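PDB 6DM4: RavO from Legionella pneumophila subsp. pneumophila, which is a bacterial protein whose SH2 domain, the part described here, binds a tyrosine-phosphorylated peptide of human Shc1 and probably lets it engage host phosphotyrosine signalling proteins. Local coordinates for residues Phe32-Ala46 and Ile58-Arg72. Sequence-based numbering, arbitrary orientation.
With SO4 (sulfate ion), chain H.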
loop_
_atom_site.group_PDB
_atom_site.type_symbol
_atom_site.label_atom_id
_atom_site.label_comp_id
_atom_site.label_asym_id
_atom_site.label_seq_id
_atom_site.Cartn_x
_atom_site.Cartn_y
_atom_site.Cartn_z
ATOM N N PHE A 32 -11.802 2.752 -17.949
ATOM C CA PHE A 32 -11.487 3.784 -18.928
ATOM C C PHE A 32 -12.644 4.104 -19.855
ATOM O O PHE A 32 -12.527 5.038 -20.657
ATOM C CB PHE A 32 -10.254 3.360 -19.719
ATOM C CG PHE A 32 -8.978 3.558 -18.955
ATOM C CD1 PHE A 32 -8.190 2.478 -18.596
ATOM C CD2 PHE A 32 -8.573 4.832 -18.587
ATOM C CE1 PHE A 32 -7.004 2.667 -17.872
ATOM C CE2 PHE A 32 -7.379 5.030 -17.870
ATOM C CZ PHE A 32 -6.606 3.942 -17.512
ATOM N N SER A 33 -13.753 3.370 -19.762
ATOM C CA SER A 33 -14.934 3.727 -20.536
ATOM C C SER A 33 -15.473 5.089 -20.124
ATOM O O SER A 33 -15.997 5.828 -20.964
ATOM C CB SER A 33 -16.008 2.653 -20.369
ATOM O OG SER A 33 -17.211 3.035 -21.002
ATOM N N LYS A 34 -15.349 5.441 -18.844
ATOM C CA LYS A 34 -15.856 6.697 -18.304
ATOM C C LYS A 34 -14.771 7.628 -17.787
ATOM O O LYS A 34 -14.962 8.847 -17.792
ATOM C CB LYS A 34 -16.841 6.428 -17.153
ATOM C CG LYS A 34 -17.944 5.429 -17.471
ATOM C CD LYS A 34 -19.000 6.039 -18.370
ATOM C CE LYS A 34 -20.077 5.023 -18.717
ATOM N NZ LYS A 34 -20.885 5.462 -19.883
ATOM N N SER A 35 -13.647 7.093 -17.330
ATOM C CA SER A 35 -12.631 7.919 -16.698
ATOM C C SER A 35 -11.804 8.683 -17.725
ATOM O O SER A 35 -11.498 8.178 -18.810
ATOM C CB SER A 35 -11.718 7.055 -15.835
ATOM O OG SER A 35 -10.631 7.807 -15.311
ATOM N N LYS A 36 -11.451 9.918 -17.372
ATOM C CA LYS A 36 -10.504 10.722 -18.128
ATOM C C LYS A 36 -9.124 10.758 -17.471
ATOM O O LYS A 36 -8.310 11.623 -17.804
ATOM C CB LYS A 36 -11.047 12.139 -18.307
ATOM C CG LYS A 36 -12.460 12.186 -18.888
ATOM C CD LYS A 36 -12.552 13.165 -20.051
ATOM C CE LYS A 36 -13.694 12.813 -20.998
ATOM N NZ LYS A 36 -13.380 13.200 -22.405
ATOM N N ALA A 37 -8.855 9.838 -16.545
ATOM C CA ALA A 37 -7.562 9.794 -15.872
ATOM C C ALA A 37 -6.445 9.499 -16.866
ATOM O O ALA A 37 -6.639 8.798 -17.861
ATOM C CB ALA A 37 -7.570 8.730 -14.776
ATOM N N GLU A 38 -5.251 10.032 -16.585
ATOM C CA GLU A 38 -4.134 9.805 -17.498
ATOM C C GLU A 38 -3.600 8.384 -17.379
ATOM O O GLU A 38 -3.186 7.789 -18.379
ATOM C CB GLU A 38 -3.020 10.823 -17.252
ATOM C CG GLU A 38 -3.298 12.208 -17.829
ATOM C CD GLU A 38 -3.478 12.203 -19.343
ATOM O OE1 GLU A 38 -2.776 11.434 -20.037
ATOM O OE2 GLU A 38 -4.328 12.975 -19.841
ATOM N N PHE A 39 -3.589 7.825 -16.173
ATOM C CA PHE A 39 -3.203 6.431 -16.003
ATOM C C PHE A 39 -3.721 5.942 -14.664
ATOM O O PHE A 39 -4.107 6.734 -13.803
ATOM C CB PHE A 39 -1.677 6.234 -16.092
ATOM C CG PHE A 39 -0.909 6.819 -14.932
ATOM C CD1 PHE A 39 -0.502 8.145 -14.949
ATOM C CD2 PHE A 39 -0.573 6.035 -13.837
ATOM C CE1 PHE A 39 0.217 8.684 -13.884
ATOM C CE2 PHE A 39 0.143 6.570 -12.763
ATOM C CZ PHE A 39 0.536 7.894 -12.790
ATOM N N ILE A 40 -3.733 4.620 -14.503
ATOM C CA ILE A 40 -3.952 4.015 -13.197
ATOM C C ILE A 40 -2.804 3.070 -12.880
ATOM O O ILE A 40 -2.088 2.593 -13.761
ATOM C CB ILE A 40 -5.289 3.259 -13.111
ATOM C CG1 ILE A 40 -5.325 2.096 -14.113
ATOM C CG2 ILE A 40 -6.421 4.227 -13.306
ATOM C CD1 ILE A 40 -6.568 1.209 -13.998
ATOM N N LEU A 41 -2.650 2.800 -11.592
ATOM C CA LEU A 41 -1.830 1.711 -11.093
ATOM C C LEU A 41 -2.741 0.666 -10.464
ATOM O O LEU A 41 -3.830 0.984 -9.969
ATOM C CB LEU A 41 -0.811 2.212 -10.069
ATOM C CG LEU A 41 0.191 3.228 -10.617
ATOM C CD1 LEU A 41 1.018 3.818 -9.504
ATOM C CD2 LEU A 41 1.087 2.565 -11.638
ATOM N N ARG A 42 -2.306 -0.588 -10.504
ATOM C CA ARG A 42 -3.177 -1.665 -10.059
ATOM C C ARG A 42 -2.329 -2.856 -9.665
ATOM O O ARG A 42 -1.151 -2.954 -10.022
ATOM C CB ARG A 42 -4.179 -2.075 -11.149
ATOM C CG ARG A 42 -3.526 -2.399 -12.479
ATOM C CD ARG A 42 -4.554 -2.739 -13.538
ATOM N NE ARG A 42 -3.943 -3.000 -14.837
ATOM C CZ ARG A 42 -3.347 -4.141 -15.161
ATOM N NH1 ARG A 42 -3.283 -5.129 -14.277
ATOM N NH2 ARG A 42 -2.823 -4.303 -16.372
ATOM N N TRP A 43 -2.954 -3.771 -8.933
ATOM C CA TRP A 43 -2.293 -5.008 -8.543
ATOM C C TRP A 43 -2.133 -5.908 -9.770
ATOM O O TRP A 43 -3.119 -6.276 -10.409
ATOM C CB TRP A 43 -3.107 -5.685 -7.445
ATOM C CG TRP A 43 -2.467 -6.863 -6.762
ATOM C CD1 TRP A 43 -2.745 -8.179 -6.986
ATOM C CD2 TRP A 43 -1.485 -6.833 -5.713
ATOM N NE1 TRP A 43 -1.994 -8.970 -6.156
ATOM C CE2 TRP A 43 -1.206 -8.171 -5.369
ATOM C CE3 TRP A 43 -0.805 -5.810 -5.043
ATOM C CZ2 TRP A 43 -0.280 -8.512 -4.383
ATOM C CZ3 TRP A 43 0.115 -6.150 -4.064
ATOM C CH2 TRP A 43 0.369 -7.490 -3.745
ATOM N N SER A 44 -0.889 -6.240 -10.106
ATOM C CA SER A 44 -0.578 -6.950 -11.341
ATOM C C SER A 44 -0.967 -8.420 -11.265
ATOM O O SER A 44 -0.914 -9.047 -10.201
ATOM C CB SER A 44 0.918 -6.835 -11.653
ATOM O OG SER A 44 1.323 -7.781 -12.630
ATOM N N SER A 45 -1.328 -8.976 -12.426
ATOM C CA SER A 45 -1.650 -10.394 -12.527
ATOM C C SER A 45 -0.466 -11.288 -12.181
ATOM O O SER A 45 -0.667 -12.448 -11.803
ATOM C CB SER A 45 -2.134 -10.721 -13.941
ATOM O OG SER A 45 -1.044 -10.781 -14.848
ATOM N N ALA A 46 0.763 -10.782 -12.307
ATOM C CA ALA A 46 1.942 -11.605 -12.062
ATOM C C ALA A 46 2.100 -11.998 -10.602
ATOM O O ALA A 46 2.898 -12.894 -10.308
ATOM C CB ALA A 46 3.201 -10.877 -12.533
ATOM N N ILE A 58 3.392 -4.545 -9.823
ATOM C CA ILE A 58 2.411 -3.477 -9.969
ATOM C C ILE A 58 2.315 -3.136 -11.445
ATOM O O ILE A 58 3.341 -2.942 -12.105
ATOM C CB ILE A 58 2.797 -2.224 -9.160
ATOM C CG1 ILE A 58 3.077 -2.585 -7.700
ATOM C CG2 ILE A 58 1.698 -1.172 -9.270
ATOM C CD1 ILE A 58 1.886 -3.131 -6.976
ATOM N N ALA A 59 1.093 -3.058 -11.967
ATOM C CA ALA A 59 0.894 -2.695 -13.358
ATOM C C ALA A 59 0.349 -1.278 -13.464
ATOM O O ALA A 59 -0.415 -0.822 -12.610
ATOM C CB ALA A 59 -0.062 -3.666 -14.066
ATOM N N ALA A 60 0.770 -0.583 -14.512
ATOM C CA ALA A 60 0.135 0.655 -14.931
ATOM C C ALA A 60 -0.734 0.385 -16.152
ATOM O O ALA A 60 -0.446 -0.508 -16.947
ATOM C CB ALA A 60 1.178 1.721 -15.263
ATOM N N SER A 61 -1.808 1.157 -16.292
ATOM C CA SER A 61 -2.665 1.080 -17.466
ATOM C C SER A 61 -3.036 2.488 -17.897
ATOM O O SER A 61 -3.215 3.374 -17.056
ATOM C CB SER A 61 -3.937 0.261 -17.197
ATOM O OG SER A 61 -3.624 -1.109 -17.007
ATOM N N PHE A 62 -3.132 2.698 -19.208
ATOM C CA PHE A 62 -3.608 3.964 -19.741
ATOM C C PHE A 62 -4.293 3.692 -21.070
ATOM O O PHE A 62 -4.226 2.587 -21.613
ATOM C CB PHE A 62 -2.478 4.989 -19.897
ATOM C CG PHE A 62 -1.323 4.504 -20.725
ATOM C CD1 PHE A 62 -1.338 4.632 -22.104
ATOM C CD2 PHE A 62 -0.215 3.929 -20.122
ATOM C CE1 PHE A 62 -0.276 4.191 -22.872
ATOM C CE2 PHE A 62 0.848 3.484 -20.887
ATOM C CZ PHE A 62 0.816 3.614 -22.260
ATOM N N GLN A 63 -4.964 4.713 -21.590
ATOM C CA GLN A 63 -5.741 4.584 -22.814
ATOM C C GLN A 63 -5.232 5.562 -23.860
ATOM O O GLN A 63 -5.007 6.738 -23.560
ATOM C CB GLN A 63 -7.229 4.826 -22.546
ATOM C CG GLN A 63 -8.118 4.556 -23.751
ATOM C CD GLN A 63 -9.592 4.628 -23.410
ATOM O OE1 GLN A 63 -10.366 3.743 -23.768
ATOM N NE2 GLN A 63 -9.990 5.692 -22.722
ATOM N N ALA A 64 -5.050 5.067 -25.078
ATOM C CA ALA A 64 -4.829 5.873 -26.270
ATOM C C ALA A 64 -5.938 5.567 -27.272
ATOM O O ALA A 64 -6.864 4.802 -26.988
ATOM C CB ALA A 64 -3.446 5.606 -26.869
ATOM N N SER A 65 -5.836 6.158 -28.466
ATOM C CA SER A 65 -6.903 6.000 -29.448
ATOM C C SER A 65 -6.998 4.576 -29.985
ATOM O O SER A 65 -8.043 4.204 -30.533
ATOM C CB SER A 65 -6.716 6.984 -30.605
ATOM O OG SER A 65 -5.483 6.772 -31.266
ATOM N N ASP A 66 -5.949 3.770 -29.839
ATOM C CA ASP A 66 -5.983 2.384 -30.286
ATOM C C ASP A 66 -6.314 1.408 -29.165
ATOM O O ASP A 66 -6.289 0.194 -29.390
ATOM C CB ASP A 66 -4.651 2.005 -30.948
ATOM C CG ASP A 66 -3.538 1.766 -29.945
ATOM O OD1 ASP A 66 -3.581 2.358 -28.845
ATOM O OD2 ASP A 66 -2.613 0.989 -30.264
ATOM N N GLY A 67 -6.630 1.902 -27.971
ATOM C CA GLY A 67 -7.035 1.028 -26.890
ATOM C C GLY A 67 -6.228 1.194 -25.621
ATOM O O GLY A 67 -5.508 2.182 -25.448
ATOM N N ILE A 68 -6.339 0.231 -24.726
ATOM C CA ILE A 68 -5.672 0.289 -23.434
ATOM C C ILE A 68 -4.300 -0.347 -23.563
ATOM O O ILE A 68 -4.132 -1.374 -24.237
ATOM C CB ILE A 68 -6.522 -0.399 -22.353
ATOM C CG1 ILE A 68 -7.780 0.425 -22.095
ATOM C CG2 ILE A 68 -5.743 -0.568 -21.060
ATOM C CD1 ILE A 68 -8.990 -0.406 -21.877
ATOM N N HIS A 69 -3.313 0.296 -22.950
ATOM C CA HIS A 69 -1.951 -0.206 -22.858
ATOM C C HIS A 69 -1.571 -0.350 -21.392
ATOM O O HIS A 69 -2.044 0.401 -20.532
ATOM C CB HIS A 69 -0.964 0.729 -23.569
ATOM C CG HIS A 69 -1.308 0.986 -25.002
ATOM N ND1 HIS A 69 -0.707 0.315 -26.043
ATOM C CD2 HIS A 69 -2.202 1.832 -25.566
ATOM C CE1 HIS A 69 -1.211 0.738 -27.189
ATOM N NE2 HIS A 69 -2.121 1.660 -26.927
ATOM N N SER A 70 -0.714 -1.324 -21.107
ATOM C CA SER A 70 -0.275 -1.565 -19.746
ATOM C C SER A 70 1.242 -1.705 -19.702
ATOM O O SER A 70 1.890 -2.012 -20.704
ATOM C CB SER A 70 -0.953 -2.811 -19.154
ATOM O OG SER A 70 -2.325 -2.568 -18.886
ATOM N N ILE A 71 1.802 -1.429 -18.527
ATOM C CA ILE A 71 3.224 -1.601 -18.246
ATOM C C ILE A 71 3.331 -2.336 -16.920
ATOM O O ILE A 71 2.643 -1.980 -15.958
ATOM C CB ILE A 71 3.967 -0.254 -18.163
ATOM C CG1 ILE A 71 3.700 0.608 -19.393
ATOM C CG2 ILE A 71 5.471 -0.478 -17.978
ATOM C CD1 ILE A 71 4.142 2.045 -19.205
ATOM N N ARG A 72 4.181 -3.354 -16.857
ATOM C CA ARG A 72 4.357 -4.106 -15.621
ATOM C C ARG A 72 5.625 -3.657 -14.906
ATOM O O ARG A 72 6.688 -3.552 -15.527
ATOM C CB ARG A 72 4.404 -5.611 -15.882
ATOM C CG ARG A 72 4.459 -6.420 -14.594
ATOM C CD ARG A 72 4.567 -7.900 -14.865
ATOM N NE ARG A 72 3.377 -8.409 -15.538
ATOM C CZ ARG A 72 3.320 -9.590 -16.143
ATOM N NH1 ARG A 72 4.390 -10.375 -16.155
ATOM N NH2 ARG A 72 2.198 -9.987 -16.737
HETATM S S SO4 H . -4.746 12.025 -13.707
HETATM O O1 SO4 H . -5.939 12.022 -12.861
HETATM O O2 SO4 H . -5.103 12.457 -15.056
HETATM O O3 SO4 H . -4.184 10.678 -13.759
HETATM O O4 SO4 H . -3.758 12.950 -13.161
HETATM O O HOH W 1 -13.087 6.039 -23.366
HETATM O O HOH W 2 -5.366 7.299 -20.138
#
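R42 lays its guanidinium flat over the methyl of A59, with A59 CB 3.4 Å above the centre of the plane; a residue as small as alanine lets the flat group lie this close to the sheet. CG sits between the backbone N and the carbonyl carbon (chi1 53°), and the chain then runs extended to NE, reaching across strand 58-64 toward strand 67-72. Two serines grip the edge of the group almost in its plane: R42 NE donates to S61 OG (2.9 Å, 165° at the hydrogen) and R42 NH2 to S70 OG (3.1 Å). S61 OG and S70 OG are 2.7 Å apart and hydrogen-bonded to each other, a linked pair that helps to fix the rotation of the guanidinium.

Beneath this, strands 40-43 and 58-64 pair antiparallel, I40 with S61 and R42 with A59 being the hydrogen-bonded pairs. On the face turned from R42, L41 CD2 rests on A60 CB at 3.7 Å, apolar groups suited to the cover of helix 101-119. At the far end F32 turns its ring edge to S61 O, while Q63 CB lies over one ring face and Q63 NE2 makes a weak bond to F32 O, reinforced by a bridging water.

Near the other end, A46 CB packs over a face of the R72 guanidinium. R42, S44, S45 and R72 all hydrogen-bond the phosphotyrosine of the bound Shc1 peptide, further support for R42, whose place in F39-I40-L41-R42 is consistent with the SH2 FLVR arginine. S61 from behind and S70, which also touches the peptide, probably hold R42 ready, and its positive charge probably draws in the phosphate.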